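Local coordinates for protein heme peroxidase (Bacteroides thetaiotaomicron, PDB 2GVK) that probably uses bound heme and hydrogen peroxide to oxidise dyes and other substrates, as a dye-decolorizing peroxidase, at residues S35-T38 and V39-K43; M69-A73 and D74-R78; T289-L292 and L293-S296; C121-F124 and A125-L128. One frame throughout, in Å; residues are numbered along the deposited sequence.

Overall arrangement
Along the chain the contacts come in the order interaction 1, interaction 2, interaction 4, interaction 3. The first three belong to the N-terminal half of the peroxidase, where interaction 1 opens helix 38-59, interaction 2 joins strand 66-72 of the large antiparallel sheet to helix 73-79, and interaction 4 lies on helix 118-131. Interactions 1 and 2 touch, with centres about 13 Å apart; interaction 4 is centred about 19 Å from interaction 1 and 21 Å from interaction 2. Interaction 3 leads into strand 296-306 in the C-terminal half, its centre about 41 Å from that of interaction 1. That strand neighbours strand 66-72, so the one sheet spans both halves.

Interaction 1 of 4, residues S35-T38 and V39-K43; sequences SPDT and VDKVK. With NA (sodium ion), chain E.
Asp37 and Lys41, one turn apart where helix 38-59 begins, are joined by charge: OD2 of Asp37 lies 3.6 Å from NZ of Lys41, a rather long salt bridge. Metal coordination takes the other carboxylate oxygen. OD1 of Asp37 is 2.3 Å from a sodium ion, and the backbone O of Pro36 binds the same ion at 2.4 Å. Three waters complete the observed shell, one of which also donates to OD2 of Asp40. The carbon chains meet as well, CE of Lys41 coming within 3.7 Å of CB of Asp37, because CG beside the backbone N (chi1 -73°) and an extended chain beyond it carry the lysine back over the turn. Among backbone hydrogen bonds, N of Lys41 donates to O of Asp37 at 2.9 Å, and N of Val42 to O of Thr38 at 3.1 Å. These bonds start a helix that is entered through a type I turn from Ser35 to Thr38, combined with an ST turn in which OG of Ser35 accepts from N of Asp37. That OG also pairs with OG1 of Thr38 at 2.8 Å, and a water bridges it to NZ of Lys41. The ammonium group of Lys41 finds its strongest partner in O of Lys133; an alanine in place of Lys41 would probably leave both that carbonyl and the Asp37 carboxylate without their lysine mate. Val39 and Val42 pack on Leu79 of helix 73-79.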
ATOM      1  N   SER A  35     -44.691   1.378  14.730  1.00 16.23           N
ATOM      2  CA  SER A  35     -44.867   2.830  14.676  1.00 15.98           C
ATOM      3  C   SER A  35     -45.558   3.258  13.367  1.00 15.71           C
ATOM      4  O   SER A  35     -45.473   2.574  12.365  1.00 15.50           O
ATOM      5  CB  SER A  35     -43.547   3.539  14.815  1.00 16.06           C
ATOM      6  OG  SER A  35     -42.909   3.699  13.568  1.00 15.98           O
ATOM      7  N   PRO A  36     -46.202   4.411  13.386  1.00 15.37           N
ATOM      8  CA  PRO A  36     -46.886   4.897  12.181  1.00 15.00           C
ATOM      9  C   PRO A  36     -45.952   5.525  11.138  1.00 14.30           C
ATOM     10  O   PRO A  36     -46.427   6.140  10.180  1.00 14.18           O
ATOM     11  CB  PRO A  36     -47.853   5.942  12.732  1.00 15.26           C
ATOM     12  CG  PRO A  36     -47.209   6.452  13.967  1.00 15.64           C
ATOM     13  CD  PRO A  36     -46.374   5.324  14.533  1.00 15.82           C
ATOM     14  N   ASP A  37     -44.640   5.399  11.342  1.00 13.63           N
ATOM     15  CA  ASP A  37     -43.655   5.848  10.359  1.00 13.14           C
ATOM     16  C   ASP A  37     -42.819   4.690   9.808  1.00 12.44           C
ATOM     17  O   ASP A  37     -41.909   4.914   9.007  1.00 12.83           O
ATOM     18  CB  ASP A  37     -42.673   6.834  10.984  1.00 13.32           C
ATOM     19  CG  ASP A  37     -43.301   8.120  11.395  1.00 14.71           C
ATOM     20  OD1 ASP A  37     -44.474   8.363  11.080  1.00 15.86           O
ATOM     21  OD2 ASP A  37     -42.593   8.914  12.051  1.00 18.30           O
ATOM     22  N   THR A  38     -43.076   3.476  10.279  1.00 11.70           N
ATOM     23  CA  THR A  38     -42.159   2.352  10.024  1.00 11.49           C
ATOM     24  C   THR A  38     -42.008   2.042   8.552  1.00 11.44           C
ATOM     25  O   THR A  38     -40.883   1.898   8.058  1.00 11.14           O
ATOM     26  CB  THR A  38     -42.570   1.083  10.814  1.00 11.49           C
ATOM     27  OG1 THR A  38     -42.337   1.303  12.205  1.00 12.27           O
ATOM     28  CG2 THR A  38     -41.751  -0.101  10.382  1.00 11.74           C
ATOM     29  N   VAL A  39     -43.112   1.940   7.833  1.00 11.23           N
ATOM     30  CA  VAL A  39     -43.013   1.603   6.409  1.00 11.58           C
ATOM     31  C   VAL A  39     -42.296   2.705   5.644  1.00 11.79           C
ATOM     32  O   VAL A  39     -41.436   2.439   4.833  1.00 11.67           O
ATOM     33  CB  VAL A  39     -44.403   1.333   5.773  1.00 11.53           C
ATOM     34  CG1 VAL A  39     -44.246   1.030   4.284  1.00 12.84           C
ATOM     35  CG2 VAL A  39     -45.080   0.180   6.462  1.00 13.17           C
ATOM     36  N   ASP A  40     -42.655   3.941   5.915  1.00 12.11           N
ATOM     37  CA  ASP A  40     -42.034   5.083   5.218  1.00 12.65           C
ATOM     38  C   ASP A  40     -40.529   5.175   5.467  1.00 12.59           C
ATOM     39  O   ASP A  40     -39.763   5.506   4.563  1.00 12.77           O
ATOM     40  CB  ASP A  40     -42.699   6.377   5.625  1.00 13.04           C
ATOM     41  CG  ASP A  40     -44.066   6.574   4.962  1.00 15.13           C
ATOM     42  OD1 ASP A  40     -44.418   5.791   4.047  1.00 18.94           O
ATOM     43  OD2 ASP A  40     -44.773   7.531   5.340  1.00 19.68           O
ATOM     44  N   LYS A  41     -40.106   4.937   6.697  1.00 12.47           N
ATOM     45  CA  LYS A  41     -38.672   5.017   7.022  1.00 12.56           C
ATOM     46  C   LYS A  41     -37.894   3.897   6.341  1.00 12.40           C
ATOM     47  O   LYS A  41     -36.812   4.126   5.796  1.00 12.56           O
ATOM     48  CB  LYS A  41     -38.455   5.022   8.537  1.00 12.56           C
ATOM     49  CG  LYS A  41     -38.863   6.348   9.155  1.00 13.90           C
ATOM     50  CD  LYS A  41     -38.695   6.379  10.627  1.00 16.49           C
ATOM     51  CE  LYS A  41     -39.126   7.730  11.190  1.00 17.75           C
ATOM     52  NZ  LYS A  41     -39.304   7.672  12.661  1.00 21.86           N
ATOM     53  N   VAL A  42     -38.472   2.710   6.292  1.00 12.25           N
ATOM     54  CA  VAL A  42     -37.832   1.609   5.586  1.00 12.29           C
ATOM     55  C   VAL A  42     -37.741   1.925   4.084  1.00 12.40           C
ATOM     56  O   VAL A  42     -36.710   1.693   3.453  1.00 12.00           O
ATOM     57  CB  VAL A  42     -38.567   0.267   5.825  1.00 12.33           C
ATOM     58  CG1 VAL A  42     -38.023  -0.852   4.867  1.00 12.68           C
ATOM     59  CG2 VAL A  42     -38.427  -0.148   7.286  1.00 13.50           C
ATOM     60  N   LYS A  43     -38.808   2.485   3.532  1.00 12.83           N
ATOM     61  CA  LYS A  43     -38.831   2.830   2.107  1.00 13.45           C
ATOM     62  C   LYS A  43     -37.811   3.930   1.784  1.00 13.94           C
ATOM     63  O   LYS A  43     -37.188   3.912   0.707  1.00 14.04           O
ATOM     64  CB  LYS A  43     -40.234   3.251   1.669  1.00 13.45           C
ATOM     65  CG  LYS A  43     -41.200   2.105   1.579  1.00 15.15           C
ATOM     66  CD  LYS A  43     -42.530   2.525   0.974  1.00 18.54           C
ATOM     67  CE  LYS A  43     -43.455   1.322   0.811  1.00 23.29           C
ATOM     68  NZ  LYS A  43     -44.701   1.654   0.031  1.00 26.61           N
TER
HETATM   69 NA    NA E 320     -46.261   8.408   9.576  1.00 23.19          NA
HETATM   70  O   HOH W   1     -41.186   5.777  13.926  1.00 27.53           O
HETATM   71  O   HOH W   2     -39.892  10.501  13.223  1.00 41.43           O
HETATM   72  O   HOH W   3     -44.551   8.265   7.930  1.00 25.17           O
HETATM   73  O   HOH W   4     -46.192  10.787   9.331  1.00 31.28           O
HETATM   74  O   HOH W   5     -48.232   8.945  11.023  1.00 25.04           O

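Interaction 2 of 4, residues M69-A73 and D74-R78; sequences MGFGA and DAWTR. With EDO (1,2-ethanediol), chain I.
Different first torsions bring Phe71 and Trp76 together: CG of Phe71 sits beside its backbone N (chi1 -55°), whereas CG of Trp76 is swung anti to its own N (chi1 178°), turning the indole back toward the Phe71 side chain. The result is an offset edge-to-face pair in which the edge of Trp76 addresses the face of Phe71, with the six-membered rings 5.7 Å apart between centroids and their planes at 74°. CE3 of Trp76 leads, 3.9 Å from CB of Phe71, which lies in the indole plane. Behind the rings the chain turns from strand 66-72 into helix 73-79, their short axes at right angles, with Gly72 at the N-cap position. O of Gly72 accepts from N of Trp76 at 2.9 Å; the next bond, from N of Thr77 to O of Ala73, is weak at 3.4 Å, and O of Ala73 also accepts from NZ of Lys85. At the helix start, N of Asp74 donates to O1 of an ethanediol, probably from the crystallisation liquor, at 3.0 Å. Phe80 meets both rings edge-to-face, and NE1 of Trp76 donates to O of Gly84. The indole's polar N-H is thus satisfied while its C-H edge faces the Phe71 pi cloud, a pairing that is probably favourable electrostatically, within a buried aromatic cluster.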
HETATM    1  N   MSE A  69     -28.709  -5.355   1.659  1.00 11.75           N
HETATM    2  CA  MSE A  69     -29.910  -5.180   2.435  1.00 12.29           C
HETATM    3  C   MSE A  69     -30.902  -6.259   2.050  1.00 12.12           C
HETATM    4  O   MSE A  69     -31.211  -6.433   0.871  1.00 12.51           O
HETATM    5  CB  MSE A  69     -30.512  -3.818   2.124  1.00 12.19           C
HETATM    6  CG  MSE A  69     -31.799  -3.507   2.871  1.00 15.26           C
HETATM    7 SE   MSE A  69     -32.510  -1.763   2.344  0.70 22.19          SE
HETATM    8  CE  MSE A  69     -33.937  -1.655   3.662  1.00 18.76           C
ATOM      9  N   GLY A  70     -31.420  -6.963   3.048  1.00 11.63           N
ATOM     10  CA  GLY A  70     -32.371  -8.029   2.818  1.00 11.54           C
ATOM     11  C   GLY A  70     -33.576  -7.938   3.723  1.00 10.89           C
ATOM     12  O   GLY A  70     -33.528  -7.307   4.791  1.00 10.82           O
ATOM     13  N   PHE A  71     -34.637  -8.627   3.317  1.00 10.30           N
ATOM     14  CA  PHE A  71     -35.922  -8.619   4.026  1.00 10.27           C
ATOM     15  C   PHE A  71     -36.362 -10.012   4.433  1.00 10.30           C
ATOM     16  O   PHE A  71     -36.340 -10.938   3.621  1.00 10.25           O
ATOM     17  CB  PHE A  71     -37.019  -8.003   3.126  1.00 10.34           C
ATOM     18  CG  PHE A  71     -36.682  -6.647   2.614  1.00 11.61           C
ATOM     19  CD1 PHE A  71     -35.882  -6.497   1.505  1.00 14.25           C
ATOM     20  CD2 PHE A  71     -37.093  -5.516   3.287  1.00 11.25           C
ATOM     21  CE1 PHE A  71     -35.501  -5.237   1.063  1.00 15.02           C
ATOM     22  CE2 PHE A  71     -36.722  -4.229   2.818  1.00 13.08           C
ATOM     23  CZ  PHE A  71     -35.944  -4.108   1.723  1.00 14.30           C
ATOM     24  N   GLY A  72     -36.871 -10.129   5.662  1.00 10.16           N
ATOM     25  CA  GLY A  72     -37.461 -11.372   6.150  1.00 10.34           C
ATOM     26  C   GLY A  72     -38.793 -11.660   5.467  1.00 10.57           C
ATOM     27  O   GLY A  72     -39.398 -10.781   4.868  1.00 10.25           O
ATOM     28  N   ALA A  73     -39.248 -12.894   5.566  1.00 10.86           N
ATOM     29  CA  ALA A  73     -40.424 -13.321   4.835  1.00 11.53           C
ATOM     30  C   ALA A  73     -41.679 -12.582   5.291  1.00 11.93           C
ATOM     31  O   ALA A  73     -42.422 -12.030   4.465  1.00 12.24           O
ATOM     32  CB  ALA A  73     -40.604 -14.813   4.962  1.00 11.76           C
ATOM     33  N   ASP A  74     -41.920 -12.547   6.604  1.00 12.04           N
ATOM     34  CA  ASP A  74     -43.100 -11.849   7.124  1.00 12.17           C
ATOM     35  C   ASP A  74     -43.015 -10.358   6.840  1.00 11.92           C
ATOM     36  O   ASP A  74     -44.016  -9.728   6.466  1.00 12.14           O
ATOM     37  CB  ASP A  74     -43.248 -12.068   8.632  1.00 12.27           C
ATOM     38  CG  ASP A  74     -43.729 -13.473   8.989  1.00 15.52           C
ATOM     39  OD1 ASP A  74     -44.118 -14.254   8.073  1.00 17.08           O
ATOM     40  OD2 ASP A  74     -43.732 -13.786  10.191  1.00 18.46           O
ATOM     41  N   ALA A  75     -41.819  -9.787   7.043  1.00 11.50           N
ATOM     42  CA  ALA A  75     -41.593  -8.353   6.821  1.00 11.24           C
ATOM     43  C   ALA A  75     -41.878  -7.954   5.387  1.00 11.06           C
ATOM     44  O   ALA A  75     -42.456  -6.896   5.131  1.00 10.74           O
ATOM     45  CB  ALA A  75     -40.160  -7.988   7.197  1.00 11.34           C
ATOM     46  N   TRP A  76     -41.456  -8.785   4.444  1.00 10.96           N
ATOM     47  CA  TRP A  76     -41.668  -8.499   3.030  1.00 11.15           C
ATOM     48  C   TRP A  76     -43.159  -8.310   2.742  1.00 11.64           C
ATOM     49  O   TRP A  76     -43.558  -7.350   2.113  1.00 11.72           O
ATOM     50  CB  TRP A  76     -41.106  -9.630   2.161  1.00 11.08           C
ATOM     51  CG  TRP A  76     -41.339  -9.411   0.681  1.00 10.97           C
ATOM     52  CD1 TRP A  76     -42.444  -9.802  -0.053  1.00 11.47           C
ATOM     53  CD2 TRP A  76     -40.523  -8.651  -0.206  1.00 12.33           C
ATOM     54  NE1 TRP A  76     -42.319  -9.373  -1.355  1.00 12.79           N
ATOM     55  CE2 TRP A  76     -41.153  -8.667  -1.479  1.00 12.79           C
ATOM     56  CE3 TRP A  76     -39.286  -8.027  -0.081  1.00 11.83           C
ATOM     57  CZ2 TRP A  76     -40.591  -8.036  -2.602  1.00 12.02           C
ATOM     58  CZ3 TRP A  76     -38.757  -7.362  -1.201  1.00 12.05           C
ATOM     59  CH2 TRP A  76     -39.416  -7.384  -2.433  1.00 12.00           C
ATOM     60  N   THR A  77     -43.972  -9.229   3.236  1.00 12.16           N
ATOM     61  CA  THR A  77     -45.396  -9.188   2.984  1.00 12.71           C
ATOM     62  C   THR A  77     -46.056  -7.995   3.704  1.00 13.08           C
ATOM     63  O   THR A  77     -46.957  -7.352   3.162  1.00 13.12           O
ATOM     64  CB  THR A  77     -46.051 -10.529   3.375  1.00 12.93           C
ATOM     65  OG1 THR A  77     -45.700 -11.509   2.397  1.00 14.62           O
ATOM     66  CG2 THR A  77     -47.549 -10.413   3.430  1.00 14.22           C
ATOM     67  N   ARG A  78     -45.577  -7.669   4.891  1.00 13.50           N
ATOM     68  CA  ARG A  78     -46.076  -6.495   5.609  1.00 13.97           C
ATOM     69  C   ARG A  78     -45.754  -5.193   4.873  1.00 13.82           C
ATOM     70  O   ARG A  78     -46.628  -4.336   4.689  1.00 14.00           O
ATOM     71  CB  ARG A  78     -45.493  -6.417   7.005  1.00 14.44           C
ATOM     72  CG  ARG A  78     -45.862  -5.112   7.691  1.00 17.08           C
ATOM     73  CD  ARG A  78     -45.201  -4.914   9.001  1.00 20.98           C
ATOM     74  NE  ARG A  78     -45.417  -3.545   9.490  1.00 21.78           N
ATOM     75  CZ  ARG A  78     -44.900  -3.069  10.610  1.00 22.90           C
ATOM     76  NH1 ARG A  78     -44.172  -3.856  11.383  1.00 24.70           N
ATOM     77  NH2 ARG A  78     -45.139  -1.813  10.974  1.00 22.81           N
TER
HETATM   78  C1  EDO I 324     -40.259 -14.058   9.962  1.00 22.84           C
HETATM   79  O1  EDO I 324     -40.618 -14.306   8.601  1.00 19.41           O
HETATM   80  C2  EDO I 324     -38.735 -14.246  10.193  1.00 23.00           C
HETATM   81  O2  EDO I 324     -37.980 -13.354   9.344  1.00 18.03           O

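Interaction 3 of 4, residues T289-L292 and L293-S296; sequences TDRL and LDFS
Leu293, Asp294 and Phe295 each send their backbone N to the carbonyl three residues back, reaching O of Asp290 (3.0 Å), O of Arg291 (2.9 Å) and O of Leu292 (3.0 Å) in turn. This ladder is a short 3-10 turn just before strand 296-306. An Asx turn overlaps its start, N of Leu292 donating to OD1 of Asp290 at 2.9 Å, while OD2 of that aspartate is held by ND1 of His232. Where the turn gives way to the strand, OG of Ser296 donates to O of Leu292 at 2.9 Å; it approaches from the face opposite to N of Phe295, so two donors clasp this one oxygen. Further out, in the one of two Arg291 conformers considered here, a bend at the second torsion (chi2 85°) brings the guanidinium back to Asp294, where NH1 meets OD2 at 2.8 Å in a salt bridge. The acceptor lies in the guanidinium plane and uses its anti lone pair, although the two flat groups are turned 52° apart. CE2 of Phe295 lies over a face of the same guanidinium. OD1 of Asp294 is bound by OH of Tyr100 and by a water shared with OG1 of Thr289 and O of Asp290. With an alanine in place of Asp294, NH1 of Arg291 would probably lose its counter-charge and Tyr100 a hydrogen-bond partner.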
ATOM      1  N   THR A 289     -24.061 -36.697  10.351  1.00 12.83           N
ATOM      2  CA  THR A 289     -24.090 -35.257  10.566  1.00 13.15           C
ATOM      3  C   THR A 289     -22.686 -34.625  10.435  1.00 12.96           C
ATOM      4  O   THR A 289     -21.658 -35.318  10.552  1.00 12.88           O
ATOM      5  CB  THR A 289     -24.679 -34.922  11.942  1.00 13.64           C
ATOM      6  OG1 THR A 289     -24.006 -35.680  12.957  1.00 15.37           O
ATOM      7  CG2 THR A 289     -26.169 -35.254  11.979  1.00 15.27           C
ATOM      8  N   ASP A 290     -22.668 -33.326  10.160  1.00 12.60           N
ATOM      9  CA  ASP A 290     -21.427 -32.548  10.108  1.00 13.05           C
ATOM     10  C   ASP A 290     -20.658 -32.675  11.432  1.00 12.99           C
ATOM     11  O   ASP A 290     -21.155 -32.293  12.509  1.00 12.90           O
ATOM     12  CB  ASP A 290     -21.770 -31.074   9.842  1.00 13.44           C
ATOM     13  CG  ASP A 290     -20.560 -30.233   9.505  1.00 15.48           C
ATOM     14  OD1 ASP A 290     -19.420 -30.659   9.774  1.00 12.58           O
ATOM     15  OD2 ASP A 290     -20.761 -29.112   8.988  1.00 17.80           O
ATOM     16  N   ARG A 291     -19.472 -33.232  11.370  1.00 13.03           N
ATOM     17  CA  ARG A 291     -18.657 -33.418  12.558  0.50 12.89           C
ATOM     18  C   ARG A 291     -18.307 -32.071  13.224  1.00 12.80           C
ATOM     19  O   ARG A 291     -18.113 -32.003  14.418  1.00 12.72           O
ATOM     20  CB  ARG A 291     -17.394 -34.172  12.193  0.50 12.92           C
ATOM     21  CG  ARG A 291     -16.445 -34.330  13.284  0.50 14.17           C
ATOM     22  CD  ARG A 291     -16.736 -35.530  14.174  0.50 15.32           C
ATOM     23  NE  ARG A 291     -15.536 -35.851  14.914  0.50 14.03           N
ATOM     24  CZ  ARG A 291     -15.319 -35.547  16.181  0.50 14.53           C
ATOM     25  NH1 ARG A 291     -16.294 -35.091  16.940  0.50 13.07           N
ATOM     26  NH2 ARG A 291     -14.122 -35.786  16.715  0.50 16.04           N
ATOM     27  N   LEU A 292     -18.264 -31.013  12.436  1.00 12.57           N
ATOM     28  CA  LEU A 292     -17.951 -29.683  12.982  1.00 12.62           C
ATOM     29  C   LEU A 292     -19.031 -29.211  13.939  1.00 12.50           C
ATOM     30  O   LEU A 292     -18.766 -28.396  14.817  1.00 12.79           O
ATOM     31  CB  LEU A 292     -17.742 -28.670  11.868  1.00 12.92           C
ATOM     32  CG  LEU A 292     -17.269 -27.266  12.294  1.00 14.51           C
ATOM     33  CD1 LEU A 292     -16.027 -27.311  13.183  1.00 14.25           C
ATOM     34  CD2 LEU A 292     -17.016 -26.426  11.085  1.00 15.38           C
ATOM     35  N   LEU A 293     -20.236 -29.764  13.819  1.00 12.43           N
ATOM     36  CA  LEU A 293     -21.308 -29.428  14.765  1.00 12.56           C
ATOM     37  C   LEU A 293     -21.062 -30.005  16.175  1.00 12.98           C
ATOM     38  O   LEU A 293     -21.677 -29.566  17.131  1.00 13.27           O
ATOM     39  CB  LEU A 293     -22.665 -29.879  14.248  1.00 12.61           C
ATOM     40  CG  LEU A 293     -23.186 -29.148  13.006  1.00 11.95           C
ATOM     41  CD1 LEU A 293     -24.511 -29.771  12.550  1.00 14.59           C
ATOM     42  CD2 LEU A 293     -23.361 -27.665  13.248  1.00 14.72           C
ATOM     43  N   ASP A 294     -20.096 -30.910  16.305  1.00 13.14           N
ATOM     44  CA  ASP A 294     -19.695 -31.386  17.619  1.00 13.59           C
ATOM     45  C   ASP A 294     -18.908 -30.280  18.368  1.00 13.79           C
ATOM     46  O   ASP A 294     -18.632 -30.407  19.546  1.00 14.43           O
ATOM     47  CB  ASP A 294     -18.843 -32.654  17.504  1.00 13.91           C
ATOM     48  CG  ASP A 294     -19.638 -33.869  16.957  1.00 17.22           C
ATOM     49  OD1 ASP A 294     -20.894 -33.858  16.996  1.00 21.79           O
ATOM     50  OD2 ASP A 294     -18.999 -34.826  16.479  1.00 20.12           O
ATOM     51  N   PHE A 295     -18.551 -29.206  17.658  1.00 13.40           N
ATOM     52  CA  PHE A 295     -17.759 -28.126  18.237  1.00 13.29           C
ATOM     53  C   PHE A 295     -18.387 -26.773  18.018  1.00 13.20           C
ATOM     54  O   PHE A 295     -17.794 -25.742  18.371  1.00 13.09           O
ATOM     55  CB  PHE A 295     -16.347 -28.134  17.639  1.00 13.43           C
ATOM     56  CG  PHE A 295     -15.640 -29.405  17.817  1.00 12.94           C
ATOM     57  CD1 PHE A 295     -14.908 -29.653  18.969  1.00 14.06           C
ATOM     58  CD2 PHE A 295     -15.725 -30.407  16.852  1.00 12.53           C
ATOM     59  CE1 PHE A 295     -14.270 -30.859  19.144  1.00 13.90           C
ATOM     60  CE2 PHE A 295     -15.098 -31.614  17.035  1.00 14.25           C
ATOM     61  CZ  PHE A 295     -14.362 -31.837  18.175  1.00 14.25           C
ATOM     62  N   SER A 296     -19.593 -26.764  17.451  1.00 13.19           N
ATOM     63  CA  SER A 296     -20.244 -25.523  17.012  1.00 13.65           C
ATOM     64  C   SER A 296     -21.745 -25.593  17.239  1.00 14.11           C
ATOM     65  O   SER A 296     -22.408 -26.463  16.693  1.00 14.76           O
ATOM     66  CB  SER A 296     -19.983 -25.283  15.507  1.00 13.65           C
ATOM     67  OG  SER A 296     -18.632 -25.531  15.160  1.00 14.20           O
TER
HETATM   68  O   HOH W   6     -21.981 -34.318  14.065  1.00 22.03           O

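Interaction 4 of 4, residues C121-F124 and A125-L128; sequences CFEF and ASIL
Ser126 and Glu123 meet on the alpha helix 118-131, which belongs to the N-terminal part of a dye-decolorizing peroxidase barrel fold. In the Ser126 conformer considered here, OG lies between the backbone N and the carbonyl carbon (chi1 74°), a position from which it can turn back and donate to O of Glu123 at 2.7 Å. N of Ile127 reaches the same oxygen at 3.2 Å, from the same face of the carbonyl, so O of Glu123 accepts two bonds. In the same helical ladder N of Ala125 donates to O of Cys121 at 2.9 Å with an N-H...O angle of 166°. On the neighbouring flank CB of Ser126 stands over one face of the Phe122 ring, offset toward its rim and 4.1 Å from CZ. Another side is apolar: CD1 of Leu128 lies at the edge of the Phe124 ring, 3.8 Å from CD1 of Phe124.

The next shell packs round these groups. Phe124 packs on Met52 and Met56 of helix 38-59 and meets the ring of Phe65, while Leu128 rests on Val45 and on Phe111 of strand 109-115. The Phe122 ring meets Phe145 and Tyr147 of the second subunit. Glu123 spans the interface too, its OE1 hydrogen-bonded to OH of Tyr147 of that subunit and its OE2 in a salt bridge with NH1 of Arg59 of its own chain.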
ATOM      1  N   CYS A 121     -17.623   1.131   7.841  1.00 11.41           N
ATOM      2  CA  CYS A 121     -18.813   0.340   8.160  1.00 11.18           C
ATOM      3  C   CYS A 121     -19.617   1.066   9.195  1.00 11.00           C
ATOM      4  O   CYS A 121     -20.843   1.165   9.087  1.00 10.91           O
ATOM      5  CB  CYS A 121     -18.437  -1.044   8.665  1.00 11.29           C
ATOM      6  SG  CYS A 121     -17.484  -2.055   7.442  1.00 14.03           S
ATOM      7  N   PHE A 122     -18.939   1.591  10.211  1.00 10.68           N
ATOM      8  CA  PHE A 122     -19.615   2.370  11.247  1.00 10.70           C
ATOM      9  C   PHE A 122     -20.339   3.557  10.649  1.00 11.04           C
ATOM     10  O   PHE A 122     -21.467   3.824  10.988  1.00 11.42           O
ATOM     11  CB  PHE A 122     -18.622   2.868  12.325  1.00 10.73           C
ATOM     12  CG  PHE A 122     -19.151   3.999  13.139  1.00 10.29           C
ATOM     13  CD1 PHE A 122     -20.065   3.770  14.144  1.00 10.83           C
ATOM     14  CD2 PHE A 122     -18.809   5.320  12.838  1.00 11.06           C
ATOM     15  CE1 PHE A 122     -20.605   4.816  14.848  1.00  9.63           C
ATOM     16  CE2 PHE A 122     -19.330   6.375  13.569  1.00 12.42           C
ATOM     17  CZ  PHE A 122     -20.252   6.121  14.555  1.00 10.60           C
ATOM     18  N   GLU A 123     -19.687   4.264   9.751  1.00 10.97           N
ATOM     19  CA  GLU A 123     -20.279   5.454   9.152  1.00 11.69           C
ATOM     20  C   GLU A 123     -21.634   5.112   8.502  1.00 11.39           C
ATOM     21  O   GLU A 123     -22.663   5.754   8.774  1.00 11.27           O
ATOM     22  CB  GLU A 123     -19.309   6.048   8.110  1.00 12.32           C
ATOM     23  CG  GLU A 123     -19.878   7.188   7.278  1.00 17.55           C
ATOM     24  CD  GLU A 123     -19.844   8.486   7.988  1.00 24.61           C
ATOM     25  OE1 GLU A 123     -19.783   8.480   9.244  1.00 28.01           O
ATOM     26  OE2 GLU A 123     -19.806   9.535   7.295  1.00 27.83           O
ATOM     27  N   PHE A 124     -21.627   4.103   7.662  1.00 11.36           N
ATOM     28  CA  PHE A 124     -22.822   3.666   6.964  1.00 11.16           C
ATOM     29  C   PHE A 124     -23.897   3.221   7.966  1.00 11.08           C
ATOM     30  O   PHE A 124     -25.048   3.625   7.876  1.00 10.61           O
ATOM     31  CB  PHE A 124     -22.461   2.510   6.021  1.00 11.37           C
ATOM     32  CG  PHE A 124     -23.511   2.227   4.952  1.00 11.39           C
ATOM     33  CD1 PHE A 124     -24.584   1.414   5.227  1.00 12.40           C
ATOM     34  CD2 PHE A 124     -23.392   2.778   3.657  1.00 10.57           C
ATOM     35  CE1 PHE A 124     -25.517   1.118   4.245  1.00 12.70           C
ATOM     36  CE2 PHE A 124     -24.302   2.486   2.693  1.00 11.55           C
ATOM     37  CZ  PHE A 124     -25.365   1.642   2.973  1.00 11.88           C
ATOM     38  N   ALA A 125     -23.497   2.413   8.937  1.00 10.83           N
ATOM     39  CA  ALA A 125     -24.421   1.920   9.918  1.00 10.50           C
ATOM     40  C   ALA A 125     -25.053   3.047  10.754  1.00 10.56           C
ATOM     41  O   ALA A 125     -26.213   2.961  11.116  1.00 10.67           O
ATOM     42  CB  ALA A 125     -23.735   0.888  10.824  1.00 10.85           C
ATOM     43  N   SER A 126     -24.286   4.097  11.046  1.00 10.35           N
ATOM     44  CA  SER A 126     -24.800   5.205  11.832  0.50 10.27           C
ATOM     45  C   SER A 126     -25.888   5.955  11.052  1.00 10.50           C
ATOM     46  O   SER A 126     -26.869   6.411  11.631  1.00 10.61           O
ATOM     47  CB  SER A 126     -23.662   6.159  12.261  0.50 10.34           C
ATOM     48  OG  SER A 126     -23.204   6.952  11.182  0.50  8.62           O
ATOM     49  N   ILE A 127     -25.717   6.055   9.744  1.00 10.75           N
ATOM     50  CA  ILE A 127     -26.705   6.725   8.921  0.50 10.96           C
ATOM     51  C   ILE A 127     -27.994   5.877   8.860  1.00 11.00           C
ATOM     52  O   ILE A 127     -29.086   6.414   8.960  1.00 11.22           O
ATOM     53  CB  ILE A 127     -26.146   7.046   7.534  0.50 11.07           C
ATOM     54  CG1 ILE A 127     -25.019   8.104   7.668  0.50 11.33           C
ATOM     55  CG2 ILE A 127     -27.243   7.556   6.624  0.50 11.86           C
ATOM     56  CD1 ILE A 127     -24.115   8.196   6.485  0.50 12.77           C
ATOM     57  N   LEU A 128     -27.842   4.547   8.793  1.00 10.80           N
ATOM     58  CA  LEU A 128     -29.009   3.632   8.863  1.00 10.86           C
ATOM     59  C   LEU A 128     -29.752   3.821  10.192  1.00 10.85           C
ATOM     60  O   LEU A 128     -30.976   3.886  10.225  1.00 11.17           O
ATOM     61  CB  LEU A 128     -28.573   2.166   8.724  1.00 10.96           C
ATOM     62  CG  LEU A 128     -28.013   1.742   7.382  1.00 11.11           C
ATOM     63  CD1 LEU A 128     -27.493   0.304   7.468  1.00 12.88           C
ATOM     64  CD2 LEU A 128     -29.053   1.870   6.283  1.00 13.77           C
TER